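Local coordinates for distal tail protein (Bacillus phage spp1, PDB 2X8K), which forms, as a homohexamer, a channel about 40 Å wide at the distal tip of the phage tail and stays tail-bound after DNA ejection, at residues M12-Q17 / L87-D92; T172-Q177 / L237-P242; Y136-T141 / F247-L252. One frame throughout, in Å; residues are numbered along the deposited sequence.

Interaction 1: residues M12-Q17 / L87-D92; sequences MMYDGQ and LHRDTD
The tip of a tight beta hairpin, carrying Tyr14 and Asp15, meets Leu87 and Arg89 where the chain leaves helix 73-87. Tyr14 spans the gap with its ring. Its OH donates a hydrogen bond to Leu87 O at 2.7 Å, in the plane of that carbonyl, and the oxygen sits at the ring edge. CG of Tyr14 is anti to the backbone N (chi1 177°), which sends the hydroxyl across to the end of the helix. CB of Leu87 points away from the hairpin. Even so, Leu87 CD2 lies over the rim of one ring face, 4.3 Å from Tyr14 CE2.

Arg89 runs past the tyrosine in the opposite sense. CE2 of Tyr14 lies over one face of the guanidinium, but the two planes are 37° apart, so this is no flat stack. The hairpin itself is a type I' turn from Tyr14 to Gln17. It joins strands 12-14 and 17-18 at one edge of the antiparallel sheet of the RIFT-related domain. On the turn, Arg89 NH1 donates to Asp15 OD1 at 2.7 Å within a salt bridge. The oxygen offers its anti lone pair, and the bond is bent. The carboxylate stands almost perpendicular to the guanidinium (85°). One oxygen and one nitrogen make the bond. Gln17 NE2 donates to Tyr14 O at 2.9 Å, on the opposite face of that carbonyl from Gln17 N. NE2 also binds Leu86 O, which ties the turn to the helix. Arg89 NE bonds to its neighbour His88 O at 3.2 Å, which helps to set the guanidinium. Tyr14 OH has a second partner in Tyr109 N, and the Tyr14 ring meets Phe128. Leu87 also packs on Val33 of a neighbouring subunit.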
loop_
_atom_site.group_PDB
_atom_site.type_symbol
_atom_site.label_atom_id
_atom_site.label_comp_id
_atom_site.label_asym_id
_atom_site.label_seq_id
_atom_site.Cartn_x
_atom_site.Cartn_y
_atom_site.Cartn_z
ATOM N N MET C 12 37.273 6.162 -0.395
ATOM C CA MET C 12 37.355 4.915 0.360
ATOM C C MET C 12 38.554 4.135 -0.123
ATOM O O MET C 12 38.636 3.833 -1.317
ATOM C CB MET C 12 36.109 4.046 0.226
ATOM C CG MET C 12 36.208 2.835 1.108
ATOM S SD MET C 12 35.083 1.499 0.717
ATOM C CE MET C 12 35.350 0.461 2.090
ATOM N N MET C 13 39.489 3.820 0.795
ATOM C CA MET C 13 40.718 3.064 0.495
ATOM C C MET C 13 40.601 1.661 1.051
ATOM O O MET C 13 40.210 1.483 2.213
ATOM C CB MET C 13 41.979 3.715 1.068
ATOM C CG MET C 13 42.298 5.070 0.490
ATOM S SD MET C 13 42.911 5.072 -1.204
ATOM C CE MET C 13 44.577 4.731 -0.942
ATOM N N TYR C 14 40.931 0.671 0.220
ATOM C CA TYR C 14 40.877 -0.722 0.615
ATOM C C TYR C 14 42.182 -1.324 0.179
ATOM O O TYR C 14 42.435 -1.399 -1.021
ATOM C CB TYR C 14 39.682 -1.395 -0.071
ATOM C CG TYR C 14 39.507 -2.873 0.181
ATOM C CD1 TYR C 14 38.948 -3.337 1.366
ATOM C CD2 TYR C 14 39.823 -3.808 -0.801
ATOM C CE1 TYR C 14 38.751 -4.701 1.591
ATOM C CE2 TYR C 14 39.621 -5.178 -0.592
ATOM C CZ TYR C 14 39.069 -5.618 0.600
ATOM O OH TYR C 14 38.846 -6.957 0.810
ATOM N N ASP C 15 43.045 -1.699 1.141
ATOM C CA ASP C 15 44.383 -2.262 0.883
ATOM C C ASP C 15 45.236 -1.269 0.066
ATOM O O ASP C 15 45.912 -1.647 -0.878
ATOM C CB ASP C 15 44.294 -3.653 0.201
ATOM C CG ASP C 15 45.544 -4.522 0.336
ATOM O OD1 ASP C 15 45.670 -5.512 -0.434
ATOM O OD2 ASP C 15 46.389 -4.236 1.239
ATOM N N GLY C 16 45.118 0.009 0.388
ATOM C CA GLY C 16 45.811 1.049 -0.351
ATOM C C GLY C 16 45.301 1.303 -1.758
ATOM O O GLY C 16 45.971 2.014 -2.502
ATOM N N GLN C 17 44.131 0.752 -2.149
ATOM C CA GLN C 17 43.553 0.980 -3.477
ATOM C C GLN C 17 42.376 1.922 -3.312
ATOM O O GLN C 17 41.593 1.757 -2.371
ATOM C CB GLN C 17 43.103 -0.338 -4.125
ATOM C CG GLN C 17 44.194 -1.424 -4.168
ATOM C CD GLN C 17 43.676 -2.856 -4.186
ATOM O OE1 GLN C 17 44.105 -3.682 -5.000
ATOM N NE2 GLN C 17 42.775 -3.208 -3.262
ATOM N N LEU C 87 38.671 -6.272 -4.719
ATOM C CA LEU C 87 37.960 -6.616 -3.498
ATOM C C LEU C 87 38.286 -7.956 -2.866
ATOM O O LEU C 87 38.368 -8.006 -1.650
ATOM C CB LEU C 87 36.433 -6.467 -3.665
ATOM C CG LEU C 87 35.894 -5.066 -3.897
ATOM C CD1 LEU C 87 34.502 -5.135 -4.499
ATOM C CD2 LEU C 87 35.928 -4.238 -2.632
ATOM N N HIS C 88 38.387 -9.044 -3.637
ATOM C CA HIS C 88 38.621 -10.370 -3.063
ATOM C C HIS C 88 39.985 -10.473 -2.428
ATOM O O HIS C 88 41.028 -10.337 -3.091
ATOM C CB HIS C 88 38.305 -11.523 -4.062
ATOM C CG HIS C 88 38.450 -12.932 -3.518
ATOM N ND1 HIS C 88 39.033 -13.940 -4.272
ATOM C CD2 HIS C 88 38.066 -13.461 -2.327
ATOM C CE1 HIS C 88 38.979 -15.035 -3.524
ATOM N NE2 HIS C 88 38.411 -14.797 -2.344
ATOM N N ARG C 89 39.960 -10.648 -1.110
ATOM C CA ARG C 89 41.140 -10.742 -0.248
ATOM C C ARG C 89 40.994 -11.938 0.693
ATOM O O ARG C 89 39.893 -12.190 1.199
ATOM C CB ARG C 89 41.232 -9.451 0.557
ATOM C CG ARG C 89 42.617 -8.925 0.640
ATOM C CD ARG C 89 42.885 -7.728 -0.253
ATOM N NE ARG C 89 42.720 -8.010 -1.673
ATOM C CZ ARG C 89 43.223 -7.253 -2.643
ATOM N NH1 ARG C 89 43.958 -6.192 -2.351
ATOM N NH2 ARG C 89 42.991 -7.551 -3.913
ATOM N N ASP C 90 42.080 -12.673 0.912
ATOM C CA ASP C 90 42.117 -13.835 1.807
ATOM C C ASP C 90 42.815 -13.501 3.130
ATOM O O ASP C 90 43.167 -14.395 3.908
ATOM C CB ASP C 90 42.805 -15.013 1.109
ATOM C CG ASP C 90 41.824 -15.849 0.308
ATOM O OD1 ASP C 90 41.363 -16.898 0.836
ATOM O OD2 ASP C 90 41.459 -15.423 -0.825
ATOM N N THR C 91 42.972 -12.195 3.386
ATOM C CA THR C 91 43.653 -11.620 4.535
ATOM C C THR C 91 43.047 -10.257 4.882
ATOM O O THR C 91 42.721 -9.488 3.977
ATOM C CB THR C 91 45.179 -11.573 4.253
ATOM O OG1 THR C 91 45.871 -10.972 5.358
ATOM C CG2 THR C 91 45.538 -10.870 2.909
ATOM N N ASP C 92 42.899 -9.953 6.193
ATOM C CA ASP C 92 42.354 -8.660 6.671
ATOM C C ASP C 92 43.237 -7.543 6.129
ATOM O O ASP C 92 44.431 -7.750 5.892
ATOM C CB ASP C 92 42.242 -8.603 8.200
ATOM C CG ASP C 92 40.873 -8.883 8.787
ATOM O OD1 ASP C 92 40.662 -8.546 9.981
ATOM O OD2 ASP C 92 40.013 -9.454 8.066
#

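Interaction 2: residues T172-Q177 / L237-P242; sequences TEYEMQ and LKATQP
Met176 and Ala239 face each other on the tightly packed side of two antiparallel strands. They form a non-hydrogen-bonded pair. The Met176 chain leaves its strand with CG anti to the backbone N, then bends at chi2 (87°) and again at chi3. These bends fold the methyl back over strand 237-239. CE lies 3.5 Å from Leu237 CB and 3.8 Å from Ala239 CB. Tyr174 lies on the same buried face. Its OH is 4.0 Å from Ala239 CB and is hydrogen-bonded to Ser243 OG.

The other face is looser and partly open to solvent. It carries Glu175, Gln177 and Lys238. Gln177 and Lys238 make the hydrogen-bonded pair, with bonds between their backbones in both directions. The Gln177 chain bends at chi2, so that NE2 also donates to Lys238 O, at 2.8 Å. This donor comes from above the carbonyl plane, while Gln177 N reaches the same oxygen from the opposite face. Two bonds from one residue thus grip a single acceptor. Beyond Ala239 the pairing changes. The exposed Thr240, just past the strand, points at strand 174-177. Glu175 N donates a straight bond (169°) to Thr240 OG1 at 3.1 Å, so a side-chain oxygen receives the backbone N-H. The return bond from Thr240 N to Glu175 O is weak. Thr240 CG2 lies on the Glu175 side, 3.6 Å from Glu175 CB.

Strands 174-180 and 234-239 are the two inner strands of a four-stranded antiparallel sheet, between strands 183-190 and 149-152. Tyr174 and Met176 pack on Ile163 of strand 162-166, and Met176 and Leu237 on Val144 of strand 133-144, both strands of the five-stranded sheet that packs against this one in the Siphovirus-type C-terminal domain.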
loop_
_atom_site.group_PDB
_atom_site.type_symbol
_atom_site.label_atom_id
_atom_site.label_comp_id
_atom_site.label_asym_id
_atom_site.label_seq_id
_atom_site.Cartn_x
_atom_site.Cartn_y
_atom_site.Cartn_z
ATOM N N THR C 172 71.306 -6.239 34.234
ATOM C CA THR C 172 71.271 -7.529 34.937
ATOM C C THR C 172 69.854 -8.105 34.869
ATOM O O THR C 172 69.684 -9.320 34.734
ATOM C CB THR C 172 71.767 -7.385 36.390
ATOM O OG1 THR C 172 71.102 -6.286 37.025
ATOM C CG2 THR C 172 73.288 -7.215 36.487
ATOM N N GLU C 173 68.840 -7.202 34.905
ATOM C CA GLU C 173 67.400 -7.478 34.841
ATOM C C GLU C 173 66.598 -6.191 34.485
ATOM O O GLU C 173 66.726 -5.187 35.193
ATOM C CB GLU C 173 66.917 -8.088 36.183
ATOM C CG GLU C 173 65.628 -8.900 36.102
ATOM C CD GLU C 173 65.372 -9.848 37.262
ATOM O OE1 GLU C 173 66.310 -10.574 37.669
ATOM O OE2 GLU C 173 64.215 -9.886 37.742
ATOM N N TYR C 174 65.794 -6.222 33.379
ATOM C CA TYR C 174 64.914 -5.114 32.928
ATOM C C TYR C 174 63.437 -5.313 33.354
ATOM O O TYR C 174 62.781 -6.269 32.939
ATOM C CB TYR C 174 65.029 -4.805 31.410
ATOM C CG TYR C 174 64.048 -3.742 30.949
ATOM C CD1 TYR C 174 64.382 -2.391 30.985
ATOM C CD2 TYR C 174 62.763 -4.083 30.543
ATOM C CE1 TYR C 174 63.465 -1.408 30.614
ATOM C CE2 TYR C 174 61.830 -3.110 30.196
ATOM C CZ TYR C 174 62.189 -1.775 30.214
ATOM O OH TYR C 174 61.251 -0.837 29.851
ATOM N N GLU C 175 62.915 -4.340 34.103
ATOM C CA GLU C 175 61.588 -4.345 34.698
ATOM C C GLU C 175 60.744 -3.103 34.324
ATOM O O GLU C 175 61.244 -1.972 34.350
ATOM C CB GLU C 175 61.783 -4.460 36.225
ATOM C CG GLU C 175 60.565 -4.240 37.093
ATOM C CD GLU C 175 59.703 -5.465 37.277
ATOM O OE1 GLU C 175 59.708 -6.029 38.395
ATOM O OE2 GLU C 175 59.031 -5.867 36.301
ATOM N N MET C 176 59.453 -3.334 34.010
ATOM C CA MET C 176 58.458 -2.313 33.681
ATOM C C MET C 176 57.235 -2.554 34.563
ATOM O O MET C 176 56.432 -3.442 34.272
ATOM C CB MET C 176 58.086 -2.379 32.187
ATOM C CG MET C 176 57.059 -1.335 31.754
ATOM S SD MET C 176 57.804 0.249 31.290
ATOM C CE MET C 176 57.575 1.124 32.736
ATOM N N GLN C 177 57.102 -1.771 35.641
ATOM C CA GLN C 177 56.010 -1.933 36.609
ATOM C C GLN C 177 54.790 -0.978 36.511
ATOM O O GLN C 177 54.946 0.243 36.587
ATOM C CB GLN C 177 56.555 -2.032 38.048
ATOM C CG GLN C 177 57.566 -0.950 38.421
ATOM C CD GLN C 177 58.959 -1.506 38.652
ATOM O OE1 GLN C 177 59.171 -2.388 39.496
ATOM N NE2 GLN C 177 59.957 -0.974 37.936
ATOM N N LEU C 237 53.560 4.075 35.167
ATOM C CA LEU C 237 54.609 3.116 34.826
ATOM C C LEU C 237 56.006 3.574 35.297
ATOM O O LEU C 237 56.317 4.768 35.227
ATOM C CB LEU C 237 54.614 2.908 33.301
ATOM C CG LEU C 237 53.285 2.570 32.614
ATOM C CD1 LEU C 237 53.421 2.689 31.126
ATOM C CD2 LEU C 237 52.766 1.185 33.017
ATOM N N LYS C 238 56.833 2.630 35.745
ATOM C CA LYS C 238 58.206 2.921 36.165
ATOM C C LYS C 238 59.162 1.835 35.679
ATOM O O LYS C 238 58.935 0.640 35.883
ATOM C CB LYS C 238 58.293 3.064 37.689
ATOM C CG LYS C 238 59.554 3.755 38.196
ATOM C CD LYS C 238 59.946 3.240 39.570
ATOM C CE LYS C 238 58.847 3.479 40.579
ATOM N NZ LYS C 238 58.390 2.207 41.204
ATOM N N ALA C 239 60.239 2.263 35.034
ATOM C CA ALA C 239 61.190 1.342 34.394
ATOM C C ALA C 239 62.558 1.309 35.081
ATOM O O ALA C 239 62.922 2.231 35.822
ATOM C CB ALA C 239 61.346 1.678 32.914
ATOM N N THR C 240 63.324 0.253 34.825
ATOM C CA THR C 240 64.652 0.168 35.404
ATOM C C THR C 240 65.651 1.066 34.647
ATOM O O THR C 240 66.576 1.607 35.264
ATOM C CB THR C 240 65.091 -1.275 35.534
ATOM O OG1 THR C 240 64.904 -1.914 34.280
ATOM C CG2 THR C 240 64.345 -2.006 36.629
ATOM N N GLN C 241 65.460 1.228 33.326
ATOM C CA GLN C 241 66.325 2.033 32.459
ATOM C C GLN C 241 65.422 2.959 31.655
ATOM O O GLN C 241 64.370 2.481 31.233
ATOM C CB GLN C 241 67.131 1.105 31.521
ATOM C CG GLN C 241 68.373 1.729 30.880
ATOM C CD GLN C 241 69.602 1.599 31.753
ATOM O OE1 GLN C 241 70.321 0.590 31.726
ATOM N NE2 GLN C 241 69.886 2.632 32.535
ATOM N N PRO C 242 65.767 4.265 31.449
ATOM C CA PRO C 242 64.885 5.171 30.680
ATOM C C PRO C 242 64.340 4.472 29.426
ATOM O O PRO C 242 65.086 4.098 28.514
ATOM C CB PRO C 242 65.767 6.405 30.452
ATOM C CG PRO C 242 66.645 6.428 31.600
ATOM C CD PRO C 242 66.978 4.983 31.882
#

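Interaction 3: residues Y136-T141 / F247-L252; sequences YGPEVT and FTEKFL
Tyr136 and Lys250 lie side by side and point the same way from two antiparallel strands. They form a non-hydrogen-bonded pair. The lysine chain runs along the tyrosine ring. Its CG is 3.7 Å from Tyr136 CD2, and its CD is equally close to Tyr136 CE2. Bends at chi3 (66°) and chi4 then bring NZ near the hydroxyl end of the ring. Tyr136 OH is hydrogen-bonded to Asp132 OD2, and the ring also meets that of Tyr106. Thr248 CG2 sits at the ring edge on the same face of the sheet.

Between Tyr136 and Glu139 the register slips by one residue. This is a beta bulge in the five-stranded antiparallel sheet of the Siphovirus-type tail component domain, the C-terminal half of the protein. Strand 133-144 is an outermost strand of this sheet within the chain, and 243-251 is its inner neighbour. Gly137 N donates to Glu249 O at 2.7 Å, and Glu249 N returns a bond to Pro138 O at 3.2 Å. Gly137 CA lies at the edge of the Phe251 ring. Regular pairing resumes with Glu139 and Thr248, a non-hydrogen-bonded pair, and goes on to the hydrogen-bonded pair Val140 and Phe247. Val140 N donates to Phe247 O at 2.8 Å, and Phe247 N bonds back to Val140 O.

On the other face of the sheet, Val140 lies over one face of the Phe247 ring. Its CB is 3.9 Å from the ring centroid in a CH-pi contact. CG of Phe247 stands between the backbone N and the carbonyl carbon (chi1 68°), which turns the ring under the valine. Glu249 shares this side. Its OE2 is 3.6 Å from Val140 CG2 and takes a hydrogen bond from Thr154 OG1. OE1 lies 3.4 Å from Pro138 CD.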
loop_
_atom_site.group_PDB
_atom_site.type_symbol
_atom_site.label_atom_id
_atom_site.label_comp_id
_atom_site.label_asym_id
_atom_site.label_seq_id
_atom_site.Cartn_x
_atom_site.Cartn_y
_atom_site.Cartn_z
ATOM N N TYR C 136 41.689 1.924 14.439
ATOM C CA TYR C 136 43.031 2.235 14.897
ATOM C C TYR C 136 43.378 3.631 14.471
ATOM O O TYR C 136 43.252 3.971 13.305
ATOM C CB TYR C 136 44.000 1.215 14.294
ATOM C CG TYR C 136 43.855 -0.144 14.939
ATOM C CD1 TYR C 136 42.883 -1.045 14.506
ATOM C CD2 TYR C 136 44.600 -0.482 16.065
ATOM C CE1 TYR C 136 42.680 -2.261 15.163
ATOM C CE2 TYR C 136 44.416 -1.696 16.720
ATOM C CZ TYR C 136 43.452 -2.580 16.275
ATOM O OH TYR C 136 43.263 -3.759 16.964
ATOM N N GLY C 137 43.778 4.448 15.418
ATOM C CA GLY C 137 44.138 5.835 15.154
ATOM C C GLY C 137 45.628 6.127 15.136
ATOM O O GLY C 137 46.461 5.236 14.903
ATOM N N PRO C 138 45.978 7.411 15.389
ATOM C CA PRO C 138 47.398 7.800 15.441
ATOM C C PRO C 138 48.146 7.099 16.557
ATOM O O PRO C 138 47.577 6.902 17.633
ATOM C CB PRO C 138 47.342 9.301 15.737
ATOM C CG PRO C 138 45.976 9.726 15.378
ATOM C CD PRO C 138 45.092 8.565 15.657
ATOM N N GLU C 139 49.434 6.748 16.321
ATOM C CA GLU C 139 50.225 6.143 17.387
ATOM C C GLU C 139 50.973 7.204 18.187
ATOM O O GLU C 139 51.414 8.195 17.620
ATOM C CB GLU C 139 51.037 4.910 16.941
ATOM C CG GLU C 139 52.358 5.154 16.245
ATOM C CD GLU C 139 53.278 3.943 16.186
ATOM O OE1 GLU C 139 54.513 4.139 16.087
ATOM O OE2 GLU C 139 52.778 2.804 16.345
ATOM N N VAL C 140 50.992 7.059 19.508
ATOM C CA VAL C 140 51.624 8.019 20.427
ATOM C C VAL C 140 52.860 7.404 21.127
ATOM O O VAL C 140 52.797 6.260 21.602
ATOM C CB VAL C 140 50.584 8.574 21.454
ATOM C CG1 VAL C 140 51.241 9.466 22.529
ATOM C CG2 VAL C 140 49.420 9.292 20.747
ATOM N N THR C 141 53.974 8.181 21.188
ATOM C CA THR C 141 55.218 7.770 21.862
ATOM C C THR C 141 55.447 8.635 23.091
ATOM O O THR C 141 55.518 9.858 22.979
ATOM C CB THR C 141 56.424 7.796 20.915
ATOM O OG1 THR C 141 56.159 6.982 19.765
ATOM C CG2 THR C 141 57.738 7.369 21.611
ATOM N N PHE C 247 51.977 3.354 22.174
ATOM C CA PHE C 247 50.636 2.779 22.111
ATOM C C PHE C 247 49.966 3.397 20.909
ATOM O O PHE C 247 50.339 4.489 20.458
ATOM C CB PHE C 247 49.818 3.074 23.392
ATOM C CG PHE C 247 49.416 4.521 23.616
ATOM C CD1 PHE C 247 50.212 5.371 24.362
ATOM C CD2 PHE C 247 48.232 5.024 23.086
ATOM C CE1 PHE C 247 49.839 6.697 24.563
ATOM C CE2 PHE C 247 47.867 6.359 23.273
ATOM C CZ PHE C 247 48.666 7.178 24.020
ATOM N N THR C 248 48.930 2.727 20.422
ATOM C CA THR C 248 48.156 3.286 19.337
ATOM C C THR C 248 46.733 3.548 19.806
ATOM O O THR C 248 46.095 2.638 20.346
ATOM C CB THR C 248 48.349 2.513 18.051
ATOM O OG1 THR C 248 47.450 3.044 17.081
ATOM C CG2 THR C 248 48.158 1.000 18.223
ATOM N N GLU C 249 46.267 4.812 19.661
ATOM C CA GLU C 249 44.910 5.258 20.017
ATOM C C GLU C 249 43.906 4.383 19.280
ATOM O O GLU C 249 44.107 4.103 18.103
ATOM C CB GLU C 249 44.685 6.717 19.585
ATOM C CG GLU C 249 45.528 7.765 20.290
ATOM C CD GLU C 249 45.285 9.200 19.861
ATOM O OE1 GLU C 249 44.509 9.423 18.905
ATOM O OE2 GLU C 249 45.892 10.106 20.474
ATOM N N LYS C 250 42.847 3.920 19.971
ATOM C CA LYS C 250 41.811 3.048 19.390
ATOM C C LYS C 250 40.411 3.544 19.720
ATOM O O LYS C 250 40.178 4.105 20.800
ATOM C CB LYS C 250 41.988 1.614 19.883
ATOM C CG LYS C 250 43.033 0.828 19.137
ATOM C CD LYS C 250 43.611 -0.271 19.991
ATOM C CE LYS C 250 42.636 -1.380 20.367
ATOM N NZ LYS C 250 42.494 -2.411 19.324
ATOM N N PHE C 251 39.462 3.333 18.802
ATOM C CA PHE C 251 38.096 3.801 18.998
ATOM C C PHE C 251 37.125 2.748 18.542
ATOM O O PHE C 251 37.453 1.980 17.622
ATOM C CB PHE C 251 37.884 5.107 18.222
ATOM C CG PHE C 251 39.013 6.103 18.405
ATOM C CD1 PHE C 251 38.964 7.066 19.417
ATOM C CD2 PHE C 251 40.146 6.064 17.589
ATOM C CE1 PHE C 251 40.021 7.980 19.590
ATOM C CE2 PHE C 251 41.223 6.948 17.808
ATOM C CZ PHE C 251 41.140 7.915 18.782
ATOM N N LEU C 252 35.911 2.721 19.164
ATOM C CA LEU C 252 34.833 1.805 18.742
ATOM C C LEU C 252 33.878 2.480 17.727
ATOM O O LEU C 252 33.520 1.828 16.728
ATOM C CB LEU C 252 34.026 1.215 19.920
ATOM C CG LEU C 252 33.883 -0.323 20.023
ATOM C CD1 LEU C 252 32.679 -0.692 20.839
ATOM C CD2 LEU C 252 33.731 -1.009 18.658
ATOM O OXT LEU C 252 33.429 3.624 17.961
#

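How the interactions relate
Interaction 1 belongs to the RIFT-related domain, and its two segments come first in the chain. Interaction 3 opens next, with strand 133-144. Interaction 2 is nested inside the loop that interaction 3 closes, and strand 234-239 of interaction 2 leads into strand 243-251 of interaction 3. Interaction 3 lies nearest the chain's centre, about 21 Å from interaction 1 and 24 Å from interaction 2, centre to centre. The outer two are about 40 Å apart, on opposite sides of that centre. None touch. Interactions 2 and 3 lie in two sheets that pack together. The pairing in interaction 3 brings the C-terminal end back to strand 133-144, and Leu252 O bonds to Arg59 of the RIFT-related domain.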